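PDB 3ROT: ABC sugar transporter, periplasmic sugar binding protein from Legionella pneumophila subsp. pneumophila, which probably binds a carbohydrate in the periplasm and delivers it to an ABC transporter for uptake. Local coordinates for residues Y150-K153 with T154-D158; M243-P247 with F248-Y252; L253-T256 with Q257-L260. One frame throughout, in Å; residues are numbered along the deposited sequence.

Interaction 1: residues Y150-K153 with T154-D158; sequences YGIK and TILQD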
ATOM      1  N   TYR A 150     -14.449  17.955   9.239  1.00 30.67           N
ATOM      2  CA  TYR A 150     -15.279  19.052   9.720  1.00 33.20           C
ATOM      3  C   TYR A 150     -16.170  19.577   8.606  1.00 31.25           C
ATOM      4  O   TYR A 150     -17.362  19.805   8.808  1.00 31.72           O
ATOM      5  CB  TYR A 150     -14.427  20.204  10.253  1.00 38.09           C
ATOM      6  CG  TYR A 150     -15.261  21.261  10.948  1.00 42.04           C
ATOM      7  CD1 TYR A 150     -15.699  21.084  12.263  1.00 44.81           C
ATOM      8  CD2 TYR A 150     -15.649  22.417  10.277  1.00 44.45           C
ATOM      9  CE1 TYR A 150     -16.504  22.039  12.891  1.00 47.33           C
ATOM     10  CE2 TYR A 150     -16.454  23.374  10.888  1.00 46.32           C
ATOM     11  CZ  TYR A 150     -16.878  23.182  12.194  1.00 48.56           C
ATOM     12  OH  TYR A 150     -17.678  24.134  12.788  1.00 49.96           O
ATOM     13  N   GLY A 151     -15.585  19.781   7.432  1.00 28.81           N
ATOM     14  CA  GLY A 151     -16.364  20.266   6.311  1.00 25.98           C
ATOM     15  C   GLY A 151     -17.497  19.320   5.956  1.00 25.59           C
ATOM     16  O   GLY A 151     -18.605  19.746   5.642  1.00 24.41           O
ATOM     17  N   ILE A 152     -17.227  18.023   6.003  1.00 25.22           N
ATOM     18  CA  ILE A 152     -18.259  17.053   5.672  1.00 26.54           C
ATOM     19  C   ILE A 152     -19.389  17.083   6.708  1.00 27.16           C
ATOM     20  O   ILE A 152     -20.568  17.133   6.350  1.00 26.77           O
ATOM     21  CB  ILE A 152     -17.655  15.627   5.557  1.00 24.95           C
ATOM     22  CG1 ILE A 152     -16.757  15.557   4.309  1.00 24.28           C
ATOM     23  CG2 ILE A 152     -18.769  14.581   5.486  1.00 23.68           C
ATOM     24  CD1 ILE A 152     -15.907  14.281   4.182  1.00 20.42           C
ATOM     25  N   LYS A 153     -19.015  17.086   7.982  1.00 28.96           N
ATOM     26  CA  LYS A 153     -19.981  17.105   9.075  1.00 31.71           C
ATOM     27  C   LYS A 153     -20.918  18.318   9.065  1.00 31.68           C
ATOM     28  O   LYS A 153     -22.095  18.191   9.395  1.00 31.24           O
ATOM     29  CB  LYS A 153     -19.241  17.031  10.411  1.00 33.04           C
ATOM     30  CG  LYS A 153     -18.447  15.751  10.579  1.00 36.61           C
ATOM     31  CD  LYS A 153     -17.628  15.767  11.848  1.00 36.81           C
ATOM     32  CE  LYS A 153     -16.719  14.555  11.922  1.00 37.81           C
ATOM     33  NZ  LYS A 153     -15.819  14.626  13.101  1.00 40.26           N
ATOM     34  N   THR A 154     -20.407  19.486   8.690  1.00 32.44           N
ATOM     35  CA  THR A 154     -21.248  20.679   8.648  1.00 34.42           C
ATOM     36  C   THR A 154     -22.390  20.481   7.652  1.00 34.15           C
ATOM     37  O   THR A 154     -23.538  20.827   7.938  1.00 35.41           O
ATOM     38  CB  THR A 154     -20.446  21.950   8.258  1.00 35.59           C
ATOM     39  OG1 THR A 154     -19.840  21.769   6.973  1.00 37.99           O
ATOM     40  CG2 THR A 154     -19.370  22.233   9.286  1.00 35.02           C
ATOM     41  N   ILE A 155     -22.086  19.912   6.488  1.00 32.21           N
ATOM     42  CA  ILE A 155     -23.125  19.681   5.496  1.00 31.79           C
ATOM     43  C   ILE A 155     -24.115  18.642   6.019  1.00 32.07           C
ATOM     44  O   ILE A 155     -25.323  18.825   5.917  1.00 33.03           O
ATOM     45  CB  ILE A 155     -22.535  19.189   4.157  1.00 31.09           C
ATOM     46  CG1 ILE A 155     -21.528  20.216   3.619  1.00 31.84           C
ATOM     47  CG2 ILE A 155     -23.656  18.923   3.162  1.00 29.14           C
ATOM     48  CD1 ILE A 155     -22.050  21.650   3.558  1.00 29.36           C
ATOM     49  N   LEU A 156     -23.598  17.566   6.601  1.00 32.73           N
ATOM     50  CA  LEU A 156     -24.449  16.506   7.127  1.00 34.41           C
ATOM     51  C   LEU A 156     -25.332  16.984   8.268  1.00 36.78           C
ATOM     52  O   LEU A 156     -26.484  16.567   8.383  1.00 35.12           O
ATOM     53  CB  LEU A 156     -23.608  15.325   7.605  1.00 33.03           C
ATOM     54  CG  LEU A 156     -22.810  14.585   6.537  1.00 32.35           C
ATOM     55  CD1 LEU A 156     -22.095  13.419   7.189  1.00 32.64           C
ATOM     56  CD2 LEU A 156     -23.733  14.106   5.429  1.00 29.21           C
ATOM     57  N   GLN A 157     -24.785  17.847   9.116  1.00 39.23           N
ATOM     58  CA  GLN A 157     -25.540  18.382  10.237  1.00 43.46           C
ATOM     59  C   GLN A 157     -26.678  19.257   9.700  1.00 43.50           C
ATOM     60  O   GLN A 157     -27.811  19.172  10.166  1.00 41.81           O
ATOM     61  CB  GLN A 157     -24.628  19.219  11.132  1.00 46.21           C
ATOM     62  CG  GLN A 157     -25.253  19.601  12.465  1.00 52.55           C
ATOM     63  CD  GLN A 157     -24.530  20.756  13.138  1.00 55.78           C
ATOM     64  OE1 GLN A 157     -23.300  20.755  13.256  1.00 57.80           O
ATOM     65  NE2 GLN A 157     -25.292  21.748  13.589  1.00 56.92           N
ATOM     66  N   ASP A 158     -26.362  20.086   8.711  1.00 44.37           N
ATOM     67  CA  ASP A 158     -27.338  20.981   8.099  1.00 46.91           C
ATOM     68  C   ASP A 158     -28.581  20.272   7.594  1.00 46.87           C
ATOM     69  O   ASP A 158     -29.682  20.816   7.655  1.00 46.21           O
ATOM     70  CB  ASP A 158     -26.714  21.729   6.923  1.00 49.56           C
ATOM     71  CG  ASP A 158     -26.308  23.137   7.276  1.00 52.75           C
ATOM     72  OD1 ASP A 158     -25.347  23.311   8.055  1.00 53.21           O
ATOM     73  OD2 ASP A 158     -26.961  24.075   6.775  1.00 55.38           O
TER

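Interaction 2: residues M243-P247 with F248-Y252; sequences MDQQP and FLMGY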
HETATM    1  N   MSE A 243     -13.060  13.361  -4.718  1.00 22.46           N
HETATM    2  CA  MSE A 243     -12.457  14.675  -4.837  1.00 24.93           C
HETATM    3  C   MSE A 243     -11.042  14.546  -5.388  1.00 23.68           C
HETATM    4  O   MSE A 243     -10.261  13.718  -4.926  1.00 24.23           O
HETATM    5  CB  MSE A 243     -12.397  15.358  -3.470  1.00 27.06           C
HETATM    6  CG  MSE A 243     -13.758  15.583  -2.818  1.00 32.01           C
HETATM    7 SE   MSE A 243     -14.878  16.636  -3.945  1.00 38.57          SE
HETATM    8  CE  MSE A 243     -14.053  18.353  -3.660  1.00 37.85           C
ATOM      9  N   ASP A 244     -10.710  15.366  -6.373  1.00 23.24           N
ATOM     10  CA  ASP A 244      -9.371  15.325  -6.938  1.00 24.87           C
ATOM     11  C   ASP A 244      -8.616  16.614  -6.615  1.00 24.22           C
ATOM     12  O   ASP A 244      -9.063  17.698  -6.977  1.00 25.82           O
ATOM     13  CB  ASP A 244      -9.444  15.127  -8.457  1.00 27.93           C
ATOM     14  CG  ASP A 244      -8.072  15.063  -9.097  1.00 31.73           C
ATOM     15  OD1 ASP A 244      -7.124  14.595  -8.437  1.00 36.41           O
ATOM     16  OD2 ASP A 244      -7.938  15.466 -10.265  1.00 37.41           O
ATOM     17  N   GLN A 245      -7.480  16.484  -5.929  1.00 23.26           N
ATOM     18  CA  GLN A 245      -6.645  17.637  -5.571  1.00 24.50           C
ATOM     19  C   GLN A 245      -5.556  17.879  -6.633  1.00 24.09           C
ATOM     20  O   GLN A 245      -4.804  18.841  -6.536  1.00 22.12           O
ATOM     21  CB  GLN A 245      -5.935  17.411  -4.228  1.00 26.19           C
ATOM     22  CG  GLN A 245      -6.776  16.808  -3.123  1.00 29.25           C
ATOM     23  CD  GLN A 245      -5.973  16.581  -1.851  1.00 32.04           C
ATOM     24  OE1 GLN A 245      -5.501  17.530  -1.233  1.00 31.23           O
ATOM     25  NE2 GLN A 245      -5.806  15.316  -1.465  1.00 31.59           N
ATOM     26  N   GLN A 246      -5.475  16.997  -7.626  1.00 23.18           N
ATOM     27  CA  GLN A 246      -4.468  17.090  -8.692  1.00 22.84           C
ATOM     28  C   GLN A 246      -3.039  17.126  -8.139  1.00 21.06           C
ATOM     29  O   GLN A 246      -2.330  18.115  -8.309  1.00 22.91           O
ATOM     30  CB  GLN A 246      -4.697  18.333  -9.571  1.00 23.77           C
ATOM     31  CG  GLN A 246      -6.034  18.335 -10.297  1.00 24.33           C
ATOM     32  CD  GLN A 246      -6.084  19.310 -11.452  1.00 26.95           C
ATOM     33  OE1 GLN A 246      -6.200  20.525 -11.261  1.00 25.72           O
ATOM     34  NE2 GLN A 246      -5.990  18.780 -12.665  1.00 24.94           N
ATOM     35  N   PRO A 247      -2.604  16.048  -7.471  1.00 19.78           N
ATOM     36  CA  PRO A 247      -1.248  15.990  -6.902  1.00 20.23           C
ATOM     37  C   PRO A 247      -0.089  16.217  -7.884  1.00 20.34           C
ATOM     38  O   PRO A 247       0.918  16.821  -7.521  1.00 19.96           O
ATOM     39  CB  PRO A 247      -1.194  14.602  -6.250  1.00 17.81           C
ATOM     40  CG  PRO A 247      -2.281  13.822  -6.933  1.00 17.74           C
ATOM     41  CD  PRO A 247      -3.376  14.849  -7.105  1.00 17.76           C
ATOM     42  N   PHE A 248      -0.232  15.734  -9.114  1.00 20.79           N
ATOM     43  CA  PHE A 248       0.813  15.911 -10.120  1.00 22.93           C
ATOM     44  C   PHE A 248       1.061  17.407 -10.336  1.00 23.75           C
ATOM     45  O   PHE A 248       2.205  17.865 -10.366  1.00 22.61           O
ATOM     46  CB  PHE A 248       0.400  15.263 -11.446  1.00 24.47           C
ATOM     47  CG  PHE A 248       1.448  15.360 -12.519  1.00 27.13           C
ATOM     48  CD1 PHE A 248       2.298  14.284 -12.783  1.00 29.37           C
ATOM     49  CD2 PHE A 248       1.605  16.536 -13.252  1.00 27.09           C
ATOM     50  CE1 PHE A 248       3.294  14.383 -13.767  1.00 28.98           C
ATOM     51  CE2 PHE A 248       2.596  16.647 -14.235  1.00 26.93           C
ATOM     52  CZ  PHE A 248       3.442  15.566 -14.491  1.00 26.99           C
ATOM     53  N   LEU A 249      -0.028  18.159 -10.485  1.00 24.99           N
ATOM     54  CA  LEU A 249       0.029  19.603 -10.692  1.00 24.12           C
ATOM     55  C   LEU A 249       0.663  20.282  -9.479  1.00 23.42           C
ATOM     56  O   LEU A 249       1.487  21.197  -9.610  1.00 23.37           O
ATOM     57  CB  LEU A 249      -1.389  20.155 -10.911  1.00 23.45           C
ATOM     58  CG  LEU A 249      -1.485  21.637 -11.273  1.00 23.66           C
ATOM     59  CD1 LEU A 249      -0.797  21.883 -12.614  1.00 22.80           C
ATOM     60  CD2 LEU A 249      -2.950  22.056 -11.343  1.00 22.15           C
HETATM   61  N   MSE A 250       0.267  19.818  -8.301  1.00 24.79           N
HETATM   62  CA  MSE A 250       0.768  20.332  -7.031  1.00 25.29           C
HETATM   63  C   MSE A 250       2.286  20.177  -7.044  1.00 24.84           C
HETATM   64  O   MSE A 250       3.025  21.123  -6.788  1.00 24.37           O
HETATM   65  CB  MSE A 250       0.171  19.507  -5.891  1.00 28.05           C
HETATM   66  CG  MSE A 250       0.076  20.192  -4.534  1.00 30.06           C
HETATM   67 SE   MSE A 250      -0.740  18.969  -3.244  1.00 38.80          SE
HETATM   68  CE  MSE A 250      -2.439  18.732  -4.051  1.00 24.43           C
ATOM     69  N   GLY A 251       2.740  18.963  -7.347  1.00 23.52           N
ATOM     70  CA  GLY A 251       4.165  18.698  -7.397  1.00 24.06           C
ATOM     71  C   GLY A 251       4.888  19.565  -8.410  1.00 22.98           C
ATOM     72  O   GLY A 251       5.827  20.277  -8.061  1.00 23.90           O
ATOM     73  N   TYR A 252       4.438  19.512  -9.661  1.00 23.91           N
ATOM     74  CA  TYR A 252       5.044  20.275 -10.752  1.00 23.17           C
ATOM     75  C   TYR A 252       5.140  21.765 -10.435  1.00 22.85           C
ATOM     76  O   TYR A 252       6.213  22.371 -10.512  1.00 21.65           O
ATOM     77  CB  TYR A 252       4.227  20.088 -12.032  1.00 24.64           C
ATOM     78  CG  TYR A 252       4.939  20.543 -13.282  1.00 26.75           C
ATOM     79  CD1 TYR A 252       5.637  19.635 -14.079  1.00 27.98           C
ATOM     80  CD2 TYR A 252       4.975  21.894 -13.632  1.00 28.25           C
ATOM     81  CE1 TYR A 252       6.363  20.061 -15.190  1.00 28.42           C
ATOM     82  CE2 TYR A 252       5.701  22.331 -14.738  1.00 29.45           C
ATOM     83  CZ  TYR A 252       6.393  21.413 -15.508  1.00 30.26           C
ATOM     84  OH  TYR A 252       7.141  21.858 -16.572  1.00 32.38           O
TER

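Interaction 3: residues L253-T256 with Q257-L260; sequences LSIT and QLVL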
ATOM      1  N   LEU A 253       4.011  22.356 -10.072  1.00 21.27           N
ATOM      2  CA  LEU A 253       3.977  23.769  -9.770  1.00 21.19           C
ATOM      3  C   LEU A 253       4.772  24.215  -8.552  1.00 21.77           C
ATOM      4  O   LEU A 253       5.300  25.326  -8.547  1.00 24.13           O
ATOM      5  CB  LEU A 253       2.526  24.251  -9.650  1.00 21.60           C
ATOM      6  CG  LEU A 253       1.772  24.373 -10.976  1.00 19.45           C
ATOM      7  CD1 LEU A 253       0.342  24.889 -10.714  1.00 21.66           C
ATOM      8  CD2 LEU A 253       2.532  25.327 -11.905  1.00 20.86           C
ATOM      9  N   SER A 254       4.872  23.378  -7.520  1.00 21.46           N
ATOM     10  CA  SER A 254       5.637  23.795  -6.345  1.00 22.69           C
ATOM     11  C   SER A 254       7.141  23.881  -6.659  1.00 22.56           C
ATOM     12  O   SER A 254       7.799  24.845  -6.282  1.00 21.52           O
ATOM     13  CB  SER A 254       5.375  22.863  -5.149  1.00 24.97           C
ATOM     14  OG  SER A 254       6.066  21.634  -5.258  1.00 32.53           O
ATOM     15  N   ILE A 255       7.689  22.897  -7.361  1.00 21.60           N
ATOM     16  CA  ILE A 255       9.116  22.954  -7.698  1.00 23.41           C
ATOM     17  C   ILE A 255       9.363  24.108  -8.672  1.00 25.25           C
ATOM     18  O   ILE A 255      10.374  24.821  -8.573  1.00 25.88           O
ATOM     19  CB  ILE A 255       9.613  21.621  -8.342  1.00 24.70           C
ATOM     20  CG1 ILE A 255       9.589  20.492  -7.303  1.00 22.47           C
ATOM     21  CG2 ILE A 255      11.027  21.789  -8.893  1.00 26.52           C
ATOM     22  CD1 ILE A 255      10.327  20.829  -6.013  1.00 24.09           C
ATOM     23  N   THR A 256       8.430  24.295  -9.604  1.00 24.41           N
ATOM     24  CA  THR A 256       8.539  25.363 -10.594  1.00 24.28           C
ATOM     25  C   THR A 256       8.638  26.732  -9.931  1.00 24.56           C
ATOM     26  O   THR A 256       9.465  27.555 -10.318  1.00 22.61           O
ATOM     27  CB  THR A 256       7.330  25.350 -11.576  1.00 24.15           C
ATOM     28  OG1 THR A 256       7.365  24.154 -12.356  1.00 24.04           O
ATOM     29  CG2 THR A 256       7.368  26.559 -12.520  1.00 25.14           C
ATOM     30  N   GLN A 257       7.809  26.984  -8.926  1.00 24.64           N
ATOM     31  CA  GLN A 257       7.855  28.280  -8.255  1.00 25.32           C
ATOM     32  C   GLN A 257       9.141  28.475  -7.463  1.00 25.78           C
ATOM     33  O   GLN A 257       9.698  29.578  -7.439  1.00 25.00           O
ATOM     34  CB  GLN A 257       6.657  28.464  -7.314  1.00 27.41           C
ATOM     35  CG  GLN A 257       5.304  28.506  -8.016  1.00 24.87           C
ATOM     36  CD  GLN A 257       4.308  29.412  -7.311  1.00 24.48           C
ATOM     37  OE1 GLN A 257       4.338  30.634  -7.471  1.00 24.99           O
ATOM     38  NE2 GLN A 257       3.429  28.815  -6.514  1.00 23.02           N
ATOM     39  N   LEU A 258       9.608  27.417  -6.806  1.00 25.40           N
ATOM     40  CA  LEU A 258      10.829  27.524  -6.027  1.00 26.38           C
ATOM     41  C   LEU A 258      11.972  27.923  -6.942  1.00 27.14           C
ATOM     42  O   LEU A 258      12.801  28.749  -6.571  1.00 28.31           O
ATOM     43  CB  LEU A 258      11.152  26.196  -5.325  1.00 25.78           C
ATOM     44  CG  LEU A 258      10.370  25.878  -4.045  1.00 26.01           C
ATOM     45  CD1 LEU A 258      10.710  24.477  -3.570  1.00 23.30           C
ATOM     46  CD2 LEU A 258      10.703  26.909  -2.971  1.00 23.96           C
ATOM     47  N   VAL A 259      11.999  27.351  -8.144  1.00 27.20           N
ATOM     48  CA  VAL A 259      13.049  27.643  -9.113  1.00 27.52           C
ATOM     49  C   VAL A 259      12.928  29.048  -9.700  1.00 27.77           C
ATOM     50  O   VAL A 259      13.913  29.786  -9.735  1.00 27.10           O
ATOM     51  CB  VAL A 259      13.054  26.610 -10.268  1.00 27.43           C
ATOM     52  CG1 VAL A 259      14.073  27.017 -11.341  1.00 29.08           C
ATOM     53  CG2 VAL A 259      13.387  25.226  -9.724  1.00 27.37           C
ATOM     54  N   LEU A 260      11.728  29.417 -10.153  1.00 28.36           N
ATOM     55  CA  LEU A 260      11.495  30.742 -10.726  1.00 29.21           C
ATOM     56  C   LEU A 260      11.890  31.807  -9.712  1.00 30.25           C
ATOM     57  O   LEU A 260      12.334  32.897 -10.062  1.00 28.20           O
ATOM     58  CB  LEU A 260      10.018  30.920 -11.104  1.00 29.98           C
ATOM     59  CG  LEU A 260       9.471  30.092 -12.275  1.00 30.98           C
ATOM     60  CD1 LEU A 260       7.959  30.297 -12.393  1.00 32.84           C
ATOM     61  CD2 LEU A 260      10.166  30.495 -13.559  1.00 31.46           C
TER

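Interaction 1: residues Y150-K153 with T154-D158
Thr154 grips the preceding turn of its helix with both branches of its side chain. OG1 donates to Gly151 O at 2.7 Å, arriving from above the carbonyl plane, 35° out of it; chi1 of 59° sets the hydroxyl between the backbone N and carbonyl carbon and so turns it back over that turn. The same torsion swings CG2 to the Tyr150 ring, where it lies 3.5 Å from Tyr150 CE2 and meets the ring obliquely, the two side chains running roughly perpendicular. Main-chain i to i+4 bonds run beneath, Thr154 N to Tyr150 O (3.1 Å) and Gln157 N to Lys153 O (2.7 Å) among them. All of this belongs to the last two turns of helix 143-158, the crossover helix of a beta-alpha-beta unit between parallel strands 132-137 and 162-167. On its buried flank Ile152 and Leu156 run alongside each other in the same direction, CG2 of Ile152 being 3.9 Å from CD1 of Leu156, and both rest on Phe193 of strand 191-194. Further out, Lys117 bonds Thr154 OG1 as a second partner, and the extended chain of Lys153 carries NZ to a salt bridge with Glu165.

Interaction 2: residues M243-P247 with F248-Y252
The methyl end of selenomethionine Met250 folds back from the first turn of helix 247-264 onto Gln245, in the linker that brings the chain out of strand 241-243. Gln246 is the N-cap residue of that helix, and just ahead of it an Asx turn shapes the approach: Asp244 OD1 accepts from Gln246 N at 3.0 Å, met from well above the carboxylate plane. Such a crossing segment, running from one lobe to the other, fits the two-domain design of periplasmic binding proteins.

The tight side is the buried one. Met250 has CG anti to the backbone N (chi1 -155°) and a bend at chi3 (-62°), which together bring CE within 3.4 Å of Gln245 O and 3.7 Å of Gln245 CB. That carbonyl oxygen also takes a hydrogen bond from Thr273, while Tyr17 of helix 16-32 packs against Gln245, Pro247 and Met250. The amide end of Gln245 leads away from the helix; its NE2 donates to Asp225 and, weakly, to a bound glycerol. Two backbone bonds close the first turn, Met250 N to Gln246 O at 3.1 Å and Gly251 N to Pro247 O at 2.8 Å.

The other side is looser and partly exposed. Phe248 turns its ring off the linker toward Arg212 of the second subunit, with CG anti to the backbone N (chi1 -178°). Gln246 and Leu249 merely run alongside each other, Gln246 CB lying 4.0 Å from Leu249 CB.

Interaction 3: residues L253-T256 with Q257-L260
Ile255 meets Leu258 and Val259 one turn on, in the middle of helix 247-264, which packs on one side against helix 16-32 and on another against strands 89-92 and 107-109 of the six-stranded parallel sheet. The backbone bonds are the regular alpha-helical ladder, four in succession, from Gln257 N to Leu253 O (3.0 Å) through to Leu260 N to Thr256 O (2.9 Å).

Among polar side chains, Ser254 OG and Thr256 OG1 both turn back to the preceding turn, bonding Gly251 O and Tyr252 O. Gln257 has its CG beside the backbone N (chi1 -64°), which lays that carbon 3.2 Å from Leu253 O; a bend at chi2 (-147°) then leads the amide off the helix, and NE2 reaches Val269 O.

The apolar contacts divide between two flanks. On the buried flank CD1 of Ile255 lies 4.4 Å from CD1 of Leu258, and CG2 of Ile255 4.3 Å from CG2 of Val259; both are loose approaches, and Ala25 and Ala28 of helix 16-32 pack against Ile255. On the partly exposed flank Thr256 and Leu260 extend together, with Thr256 CG2 3.8 Å from Leu260 CD1.

Interactions 2 and 3 follow each other along helix 247-264, their centres 14 Å apart: the first starts the helix, the second carries it on against the six-stranded sheet. Interaction 1 belongs to the other lobe, on a helix flanking the five-stranded sheet whose edge strand 241-243 feeds into interaction 2. Its centre is 25 Å from that of interaction 2, though nearest atoms come to about 7 Å, and 35 Å from interaction 3, across the chain's centre. Of the three, interaction 2 lies nearest the middle of the chain; there the Gln245 side chain comes within about 3 Å of a bound glycerol, consistent with a solute pocket between the lobes.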